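Local coordinates for protein transcriptional regulator, MarR family (Bacillus cereus, PDB 4XRF) that probably binds DNA as a winged helix-turn-helix transcription factor of the MarR family and so regulates transcription, at residues 37-41 with 53-57; 30-35 with 70-76. All coordinates share one frame; numbering follows the deposited sequence.

Followed from the N terminus, the chain leaves the long helix 4-29, turns through Gly30 and Leu31 and enters helix 33-45, which serves both contacts. Interaction 1 closes the shorter loop: through strand 48-49 the chain comes back as helix 50-57, whose residues 53-57 pack on 37-41. Helix 61-73 follows, and its last turn with the exit to Leu76 meets 30-35 in interaction 2, so the first loop is nested inside the second. The two touch where Ile38 CG2 lies 3.9 Å from Leu71 CD2 and where Met57 CE reaches Pro34 O. Helix 33-45 is thereby tied to the next two helices of the chain, within the winged-helix domain.

Interaction 1: 37-41 with 53-57; sequences YILKI and LAKKM. With SO4 (sulfate ion), chain K; PO4 (phosphate ion), chain C.
Met57 curls back toward helix 33-45 and brings its sulfur to the rim of the Tyr37 ring, with Met57 SD 3.8 Å from Tyr37 CD2. This is an edge-on Met-aromatic contact, the sulfur lying 83° off the ring normal, and bends at chi2 and chi3 fold the thioether inward. The same SD lies 4.0 Å from Ile38 CG1, the two side chains standing nearly perpendicular. One turn on, Ile41 divides its branches: CG2 reaches both Leu53 CD2, at 3.8 Å, and Lys56 CD, at 3.7 Å, while CD1 lies against Lys56 CB. Ile41 and Leu53 lie alongside, pointing opposite ways. Helices 33-45 and 50-57 belong to the winged helix-turn-helix domain of the MarR family; their short segments run at 122° with axes 11.0 Å apart, and Ile64 and Met67 of helix 61-73 pack on the same apolar side chains. Beyond the apolar atoms, the polar ends of Tyr37, Lys40 and Lys56 meet two anions, both probably from the crystallisation liquor. Tyr37 OH is bonded to sulfate O4 at a distance so short that its exact length is doubtful, and Lys56 NZ gives the sulfate two bonds, that to O2 being 3.0 Å long. Lys6 of the second subunit also binds it. Lys40 NZ turns to a phosphate, 3.0 Å from its O4, and to Asp5 of the second subunit in a salt bridge.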
ATOM      1  N   TYR A  37     -17.099  -8.994   6.494  1.00 31.30           N
ATOM      2  CA  TYR A  37     -18.365  -8.400   6.912  1.00 32.07           C
ATOM      3  C   TYR A  37     -19.535  -8.893   6.077  1.00 31.97           C
ATOM      4  O   TYR A  37     -20.598  -9.169   6.615  1.00 32.66           O
ATOM      5  CB  TYR A  37     -18.345  -6.866   6.925  1.00 32.67           C
ATOM      6  CG  TYR A  37     -19.470  -6.371   7.788  1.00 34.80           C
ATOM      7  CD1 TYR A  37     -19.419  -6.527   9.173  1.00 36.42           C
ATOM      8  CD2 TYR A  37     -20.603  -5.829   7.236  1.00 35.82           C
ATOM      9  CE1 TYR A  37     -20.479  -6.122   9.977  1.00 38.09           C
ATOM     10  CE2 TYR A  37     -21.653  -5.414   8.032  1.00 37.95           C
ATOM     11  CZ  TYR A  37     -21.578  -5.569   9.398  1.00 38.29           C
ATOM     12  OH  TYR A  37     -22.627  -5.156  10.188  1.00 40.46           O
ATOM     13  N   ILE A  38     -19.344  -9.015   4.770  1.00 31.20           N
ATOM     14  CA  ILE A  38     -20.356  -9.659   3.933  1.00 31.30           C
ATOM     15  C   ILE A  38     -20.758 -11.040   4.463  1.00 31.74           C
ATOM     16  O   ILE A  38     -21.949 -11.314   4.642  1.00 32.42           O
ATOM     17  CB  ILE A  38     -19.954  -9.705   2.440  1.00 31.25           C
ATOM     18  CG1 ILE A  38     -20.056  -8.286   1.842  1.00 31.35           C
ATOM     19  CG2 ILE A  38     -20.895 -10.621   1.639  1.00 31.89           C
ATOM     20  CD1 ILE A  38     -19.292  -8.093   0.538  1.00 31.24           C
ATOM     21  N   LEU A  39     -19.779 -11.908   4.697  1.00 31.18           N
ATOM     22  CA  LEU A  39     -20.054 -13.235   5.237  1.00 32.11           C
ATOM     23  C   LEU A  39     -20.783 -13.189   6.595  1.00 33.24           C
ATOM     24  O   LEU A  39     -21.657 -14.029   6.845  1.00 34.20           O
ATOM     25  CB  LEU A  39     -18.759 -14.072   5.367  1.00 31.39           C
ATOM     26  CG  LEU A  39     -17.987 -14.388   4.071  1.00 30.87           C
ATOM     27  CD1 LEU A  39     -16.806 -15.301   4.374  1.00 30.80           C
ATOM     28  CD2 LEU A  39     -18.886 -15.029   3.016  1.00 31.14           C
ATOM     29  N   LYS A  40     -20.426 -12.230   7.454  1.00 33.26           N
ATOM     30  CA  LYS A  40     -21.132 -12.063   8.727  1.00 34.84           C
ATOM     31  C   LYS A  40     -22.598 -11.689   8.531  1.00 35.46           C
ATOM     32  O   LYS A  40     -23.453 -12.198   9.249  1.00 36.63           O
ATOM     33  CB  LYS A  40     -20.476 -11.025   9.635  1.00 35.18           C
ATOM     34  CG  LYS A  40     -19.133 -11.433  10.181  1.00 36.09           C
ATOM     35  CD  LYS A  40     -18.612 -10.398  11.178  1.00 37.35           C
ATOM     36  CE  LYS A  40     -19.303 -10.484  12.536  1.00 39.58           C
ATOM     37  NZ  LYS A  40     -18.632  -9.575  13.527  1.00 40.07           N
ATOM     38  N   ILE A  41     -22.885 -10.798   7.577  1.00 35.04           N
ATOM     39  CA  ILE A  41     -24.279 -10.444   7.256  1.00 36.04           C
ATOM     40  C   ILE A  41     -25.075 -11.688   6.834  1.00 37.12           C
ATOM     41  O   ILE A  41     -26.179 -11.920   7.325  1.00 38.40           O
ATOM     42  CB  ILE A  41     -24.376  -9.358   6.160  1.00 35.50           C
ATOM     43  CG1 ILE A  41     -23.687  -8.068   6.626  1.00 34.95           C
ATOM     44  CG2 ILE A  41     -25.840  -9.095   5.787  1.00 36.36           C
ATOM     45  CD1 ILE A  41     -23.612  -6.998   5.552  1.00 34.73           C
ATOM     46  N   LEU A  53     -27.275  -6.252   0.536  1.00 36.52           N
ATOM     47  CA  LEU A  53     -25.866  -6.248   0.889  1.00 35.75           C
ATOM     48  C   LEU A  53     -25.220  -4.899   0.559  1.00 35.57           C
ATOM     49  O   LEU A  53     -24.537  -4.319   1.407  1.00 35.34           O
ATOM     50  CB  LEU A  53     -25.133  -7.378   0.171  1.00 35.50           C
ATOM     51  CG  LEU A  53     -25.449  -8.811   0.609  1.00 35.93           C
ATOM     52  CD1 LEU A  53     -24.682  -9.793  -0.275  1.00 35.71           C
ATOM     53  CD2 LEU A  53     -25.104  -9.032   2.079  1.00 35.70           C
ATOM     54  N   ALA A  54     -25.456  -4.409  -0.661  1.00 35.83           N
ATOM     55  CA  ALA A  54     -24.990  -3.090  -1.085  1.00 36.55           C
ATOM     56  C   ALA A  54     -25.433  -1.987  -0.108  1.00 37.69           C
ATOM     57  O   ALA A  54     -24.620  -1.178   0.314  1.00 37.38           O
ATOM     58  CB  ALA A  54     -25.470  -2.777  -2.501  1.00 37.11           C
ATOM     59  N   LYS A  55     -26.728  -1.952   0.223  1.00 38.76           N
ATOM     60  CA  LYS A  55     -27.250  -1.001   1.204  1.00 40.34           C
ATOM     61  C   LYS A  55     -26.557  -1.122   2.562  1.00 40.06           C
ATOM     62  O   LYS A  55     -26.165  -0.116   3.168  1.00 40.69           O
ATOM     63  CB  LYS A  55     -28.752  -1.200   1.383  1.00 41.44           C
ATOM     64  CG  LYS A  55     -29.505   0.083   1.671  1.00 43.95           C
ATOM     65  N   LYS A  56     -26.402  -2.349   3.049  1.00 39.47           N
ATOM     66  CA  LYS A  56     -25.731  -2.546   4.341  1.00 39.64           C
ATOM     67  C   LYS A  56     -24.261  -2.109   4.339  1.00 39.20           C
ATOM     68  O   LYS A  56     -23.734  -1.722   5.397  1.00 39.49           O
ATOM     69  CB  LYS A  56     -25.879  -3.982   4.828  1.00 39.40           C
ATOM     70  CG  LYS A  56     -27.270  -4.313   5.353  1.00 40.93           C
ATOM     71  CD  LYS A  56     -27.459  -5.827   5.438  1.00 40.99           C
ATOM     72  CE  LYS A  56     -28.845  -6.216   5.942  1.00 43.00           C
ATOM     73  NZ  LYS A  56     -29.011  -5.948   7.395  1.00 44.98           N
ATOM     74  N   MET A  57     -23.619  -2.142   3.165  1.00 38.99           N
ATOM     75  CA  MET A  57     -22.180  -1.756   3.019  1.00 39.80           C
ATOM     76  C   MET A  57     -22.013  -0.292   2.579  1.00 40.46           C
ATOM     77  O   MET A  57     -20.886   0.215   2.475  1.00 39.81           O
ATOM     78  CB  MET A  57     -21.458  -2.641   1.984  1.00 40.05           C
ATOM     79  CG  MET A  57     -21.526  -4.150   2.181  1.00 40.48           C
ATOM     80  SD  MET A  57     -20.638  -4.754   3.622  1.00 43.42           S
ATOM     81  CE  MET A  57     -18.926  -4.405   3.228  1.00 41.73           C
TER
HETATM   82  S   SO4 K 210     -26.066  -5.067   9.546  1.00 63.86           S
HETATM   83  O1  SO4 K 210     -27.069  -4.044   9.130  1.00 65.07           O
HETATM   84  O2  SO4 K 210     -26.459  -6.381   8.969  1.00 57.80           O
HETATM   85  O3  SO4 K 210     -26.047  -5.202  11.024  1.00 58.42           O
HETATM   86  O4  SO4 K 210     -24.746  -4.623   9.014  1.00 56.47           O
HETATM   87  P   PO4 C 202     -19.808  -5.930  14.101  1.00 43.95           P
HETATM   88  O1  PO4 C 202     -20.662  -6.808  13.222  1.00 48.14           O
HETATM   89  O2  PO4 C 202     -19.420  -4.686  13.349  1.00 39.14           O
HETATM   90  O3  PO4 C 202     -20.594  -5.586  15.354  1.00 45.03           O
HETATM   91  O4  PO4 C 202     -18.556  -6.689  14.463  1.00 45.38           O

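Interaction 2: 30-35 with 70-76; sequences GLTPPQ and RLIDQEL
Gln74 reaches across to the backbone of Gly30, its NE2 donating to Gly30 O over 2.9 Å. The bond is nearly straight at the hydrogen (162°); the Gly30 oxygen lies in the plane of the Gln74 amide, and NE2 meets it nearly in line with the Gly30 C=O bond. Beside it the packing is close. Leu31 CD2 touches Leu76 CD1 at 3.6 Å, and Leu71 CD1 lies alongside the stem of Gln35, 3.8 Å from its CB. With CG beside the backbone N (chi1 -71°) and the chain extended beyond it, Gln35 carries its amide out to Arg70, where Gln35 NE2 packs 3.6 Å from Arg70 CB. The first segment opens helix 33-45 with a capping box: Thr32 N donates to Gln35 OE1 at 3.1 Å, while the return bond from Gln35 N to Thr32 OG1 is weak. The second segment ends helix 61-73 in a Schellman motif at Glu75, which turns the chain toward strand 77-81, the start of the wing. Here the grip slackens: Glu75 is exposed, and the Arg70 guanidinium turns from 30-35 to hold Asp73 OD2 side-on through NE (2.9 Å) and NH2, where Gln27 and Ala28 of the third subunit pack on Arg70 and Asp73. Gln27 O of that subunit accepts from NE2 of both glutamines, and Arg100 donates to Gln74 OE1. With OE1 and NE2 each given a partner, both buried amides are probably fixed in their flip, so one directed hydrogen bond, beside leucine contacts, joins the loop before helix 33-45 to the end of helix 61-73.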
ATOM      1  N   GLY A  30      -7.894 -15.317   5.089  1.00 29.88           N
ATOM      2  CA  GLY A  30      -8.179 -15.371   3.644  1.00 29.79           C
ATOM      3  C   GLY A  30      -9.243 -14.394   3.155  1.00 29.20           C
ATOM      4  O   GLY A  30      -9.788 -14.559   2.059  1.00 28.97           O
ATOM      5  N   LEU A  31      -9.538 -13.378   3.972  1.00 28.81           N
ATOM      6  CA  LEU A  31     -10.568 -12.380   3.667  1.00 28.50           C
ATOM      7  C   LEU A  31     -10.096 -10.946   3.886  1.00 28.08           C
ATOM      8  O   LEU A  31      -9.400 -10.674   4.832  1.00 28.32           O
ATOM      9  CB  LEU A  31     -11.815 -12.623   4.541  1.00 28.51           C
ATOM     10  CG  LEU A  31     -12.430 -14.036   4.478  1.00 29.20           C
ATOM     11  CD1 LEU A  31     -13.307 -14.327   5.697  1.00 29.53           C
ATOM     12  CD2 LEU A  31     -13.187 -14.261   3.163  1.00 29.18           C
ATOM     13  N   THR A  32     -10.500 -10.027   3.014  1.00 28.30           N
ATOM     14  CA  THR A  32     -10.369  -8.601   3.309  1.00 28.07           C
ATOM     15  C   THR A  32     -11.500  -8.227   4.282  1.00 28.03           C
ATOM     16  O   THR A  32     -12.474  -8.980   4.423  1.00 28.44           O
ATOM     17  CB  THR A  32     -10.546  -7.738   2.056  1.00 27.99           C
ATOM     18  OG1 THR A  32     -11.901  -7.846   1.627  1.00 28.37           O
ATOM     19  CG2 THR A  32      -9.649  -8.205   0.926  1.00 28.49           C
ATOM     20  N   PRO A  33     -11.378  -7.074   4.973  1.00 27.69           N
ATOM     21  CA  PRO A  33     -12.469  -6.726   5.887  1.00 27.69           C
ATOM     22  C   PRO A  33     -13.881  -6.612   5.287  1.00 27.83           C
ATOM     23  O   PRO A  33     -14.827  -7.027   5.961  1.00 28.08           O
ATOM     24  CB  PRO A  33     -11.983  -5.412   6.519  1.00 27.49           C
ATOM     25  CG  PRO A  33     -10.487  -5.630   6.583  1.00 27.20           C
ATOM     26  CD  PRO A  33     -10.162  -6.277   5.252  1.00 27.23           C
ATOM     27  N   PRO A  34     -14.042  -6.088   4.043  1.00 27.79           N
ATOM     28  CA  PRO A  34     -15.403  -6.071   3.515  1.00 28.29           C
ATOM     29  C   PRO A  34     -15.951  -7.472   3.184  1.00 28.83           C
ATOM     30  O   PRO A  34     -17.164  -7.713   3.366  1.00 29.00           O
ATOM     31  CB  PRO A  34     -15.284  -5.213   2.236  1.00 28.35           C
ATOM     32  CG  PRO A  34     -14.104  -4.319   2.519  1.00 27.92           C
ATOM     33  CD  PRO A  34     -13.147  -5.245   3.221  1.00 27.57           C
ATOM     34  N   GLN A  35     -15.083  -8.371   2.709  1.00 28.75           N
ATOM     35  CA  GLN A  35     -15.496  -9.761   2.431  1.00 29.46           C
ATOM     36  C   GLN A  35     -15.961 -10.458   3.723  1.00 29.94           C
ATOM     37  O   GLN A  35     -16.982 -11.165   3.735  1.00 30.25           O
ATOM     38  CB  GLN A  35     -14.351 -10.575   1.813  1.00 29.33           C
ATOM     39  CG  GLN A  35     -13.984 -10.217   0.370  1.00 29.29           C
ATOM     40  CD  GLN A  35     -12.852 -11.092  -0.153  1.00 29.56           C
ATOM     41  OE1 GLN A  35     -11.894 -11.384   0.574  1.00 29.88           O
ATOM     42  NE2 GLN A  35     -12.951 -11.519  -1.393  1.00 30.05           N
ATOM     43  N   ARG A  70     -15.687 -12.285  -6.248  1.00 35.34           N
ATOM     44  CA  ARG A  70     -14.470 -12.789  -5.571  1.00 35.26           C
ATOM     45  C   ARG A  70     -14.782 -13.867  -4.523  1.00 34.60           C
ATOM     46  O   ARG A  70     -14.025 -14.832  -4.378  1.00 35.14           O
ATOM     47  CB  ARG A  70     -13.631 -11.651  -4.956  1.00 35.24           C
ATOM     48  CG  ARG A  70     -13.196 -10.560  -5.932  1.00 36.61           C
ATOM     49  CD  ARG A  70     -12.135 -11.016  -6.923  1.00 38.47           C
ATOM     50  NE  ARG A  70     -12.659 -11.786  -8.056  1.00 40.01           N
ATOM     51  CZ  ARG A  70     -13.225 -11.267  -9.153  1.00 41.68           C
ATOM     52  NH1 ARG A  70     -13.364  -9.950  -9.290  1.00 42.26           N
ATOM     53  NH2 ARG A  70     -13.667 -12.066 -10.122  1.00 42.48           N
ATOM     54  N   LEU A  71     -15.893 -13.701  -3.807  1.00 33.54           N
ATOM     55  CA  LEU A  71     -16.348 -14.680  -2.812  1.00 33.38           C
ATOM     56  C   LEU A  71     -16.817 -15.977  -3.480  1.00 34.36           C
ATOM     57  O   LEU A  71     -16.718 -17.047  -2.878  1.00 34.66           O
ATOM     58  CB  LEU A  71     -17.476 -14.093  -1.952  1.00 32.77           C
ATOM     59  CG  LEU A  71     -17.284 -13.507  -0.537  1.00 32.34           C
ATOM     60  CD1 LEU A  71     -15.853 -13.505  -0.018  1.00 32.17           C
ATOM     61  CD2 LEU A  71     -17.956 -12.154  -0.378  1.00 31.66           C
ATOM     62  N   ILE A  72     -17.331 -15.863  -4.707  1.00 34.81           N
ATOM     63  CA  ILE A  72     -17.665 -17.020  -5.565  1.00 36.38           C
ATOM     64  C   ILE A  72     -16.389 -17.771  -5.987  1.00 37.73           C
ATOM     65  O   ILE A  72     -16.316 -18.988  -5.827  1.00 39.24           O
ATOM     66  CB  ILE A  72     -18.543 -16.605  -6.780  1.00 36.67           C
ATOM     67  CG1 ILE A  72     -19.927 -16.164  -6.300  1.00 36.14           C
ATOM     68  CG2 ILE A  72     -18.677 -17.735  -7.819  1.00 38.28           C
ATOM     69  CD1 ILE A  72     -20.787 -15.530  -7.389  1.00 36.55           C
ATOM     70  N   ASP A  73     -15.366 -17.054  -6.463  1.00 38.00           N
ATOM     71  CA  ASP A  73     -14.034 -17.663  -6.716  1.00 39.13           C
ATOM     72  C   ASP A  73     -13.516 -18.485  -5.516  1.00 39.08           C
ATOM     73  O   ASP A  73     -13.006 -19.592  -5.705  1.00 40.10           O
ATOM     74  CB  ASP A  73     -12.970 -16.610  -7.074  1.00 39.50           C
ATOM     75  CG  ASP A  73     -13.272 -15.858  -8.356  1.00 40.99           C
ATOM     76  OD1 ASP A  73     -13.961 -16.405  -9.255  1.00 42.90           O
ATOM     77  OD2 ASP A  73     -12.834 -14.687  -8.465  1.00 40.88           O
ATOM     78  N   GLN A  74     -13.643 -17.942  -4.296  1.00 37.60           N
ATOM     79  CA  GLN A  74     -13.233 -18.679  -3.081  1.00 37.71           C
ATOM     80  C   GLN A  74     -14.281 -19.716  -2.665  1.00 38.63           C
ATOM     81  O   GLN A  74     -14.060 -20.458  -1.711  1.00 39.38           O
ATOM     82  CB  GLN A  74     -12.959 -17.732  -1.894  1.00 36.11           C
ATOM     83  CG  GLN A  74     -11.794 -16.771  -2.051  1.00 35.49           C
ATOM     84  CD  GLN A  74     -11.237 -16.329  -0.706  1.00 35.02           C
ATOM     85  OE1 GLN A  74     -10.938 -17.161   0.163  1.00 35.65           O
ATOM     86  NE2 GLN A  74     -11.079 -15.021  -0.529  1.00 34.04           N
ATOM     87  N   GLU A  75     -15.429 -19.730  -3.348  1.00 39.19           N
ATOM     88  CA  GLU A  75     -16.491 -20.729  -3.136  1.00 40.49           C
ATOM     89  C   GLU A  75     -17.183 -20.543  -1.787  1.00 39.34           C
ATOM     90  O   GLU A  75     -17.648 -21.509  -1.171  1.00 40.41           O
ATOM     91  CB  GLU A  75     -15.923 -22.157  -3.253  1.00 43.48           C
ATOM     92  CG  GLU A  75     -15.806 -22.666  -4.682  1.00 46.41           C
ATOM     93  CD  GLU A  75     -14.862 -23.848  -4.813  1.00 49.47           C
ATOM     94  OE1 GLU A  75     -14.520 -24.483  -3.788  1.00 51.30           O
ATOM     95  OE2 GLU A  75     -14.447 -24.149  -5.952  1.00 51.33           O
ATOM     96  N   LEU A  76     -17.235 -19.304  -1.317  1.00 36.99           N
ATOM     97  CA  LEU A  76     -17.739 -19.042   0.025  1.00 36.24           C
ATOM     98  C   LEU A  76     -19.223 -18.671   0.030  1.00 36.06           C
ATOM     99  O   LEU A  76     -19.892 -18.803   1.052  1.00 36.14           O
ATOM    100  CB  LEU A  76     -16.889 -17.980   0.738  1.00 34.73           C
ATOM    101  CG  LEU A  76     -15.390 -18.291   0.898  1.00 34.92           C
ATOM    102  CD1 LEU A  76     -14.648 -17.117   1.539  1.00 33.83           C
ATOM    103  CD2 LEU A  76     -15.170 -19.571   1.707  1.00 36.16           C
TER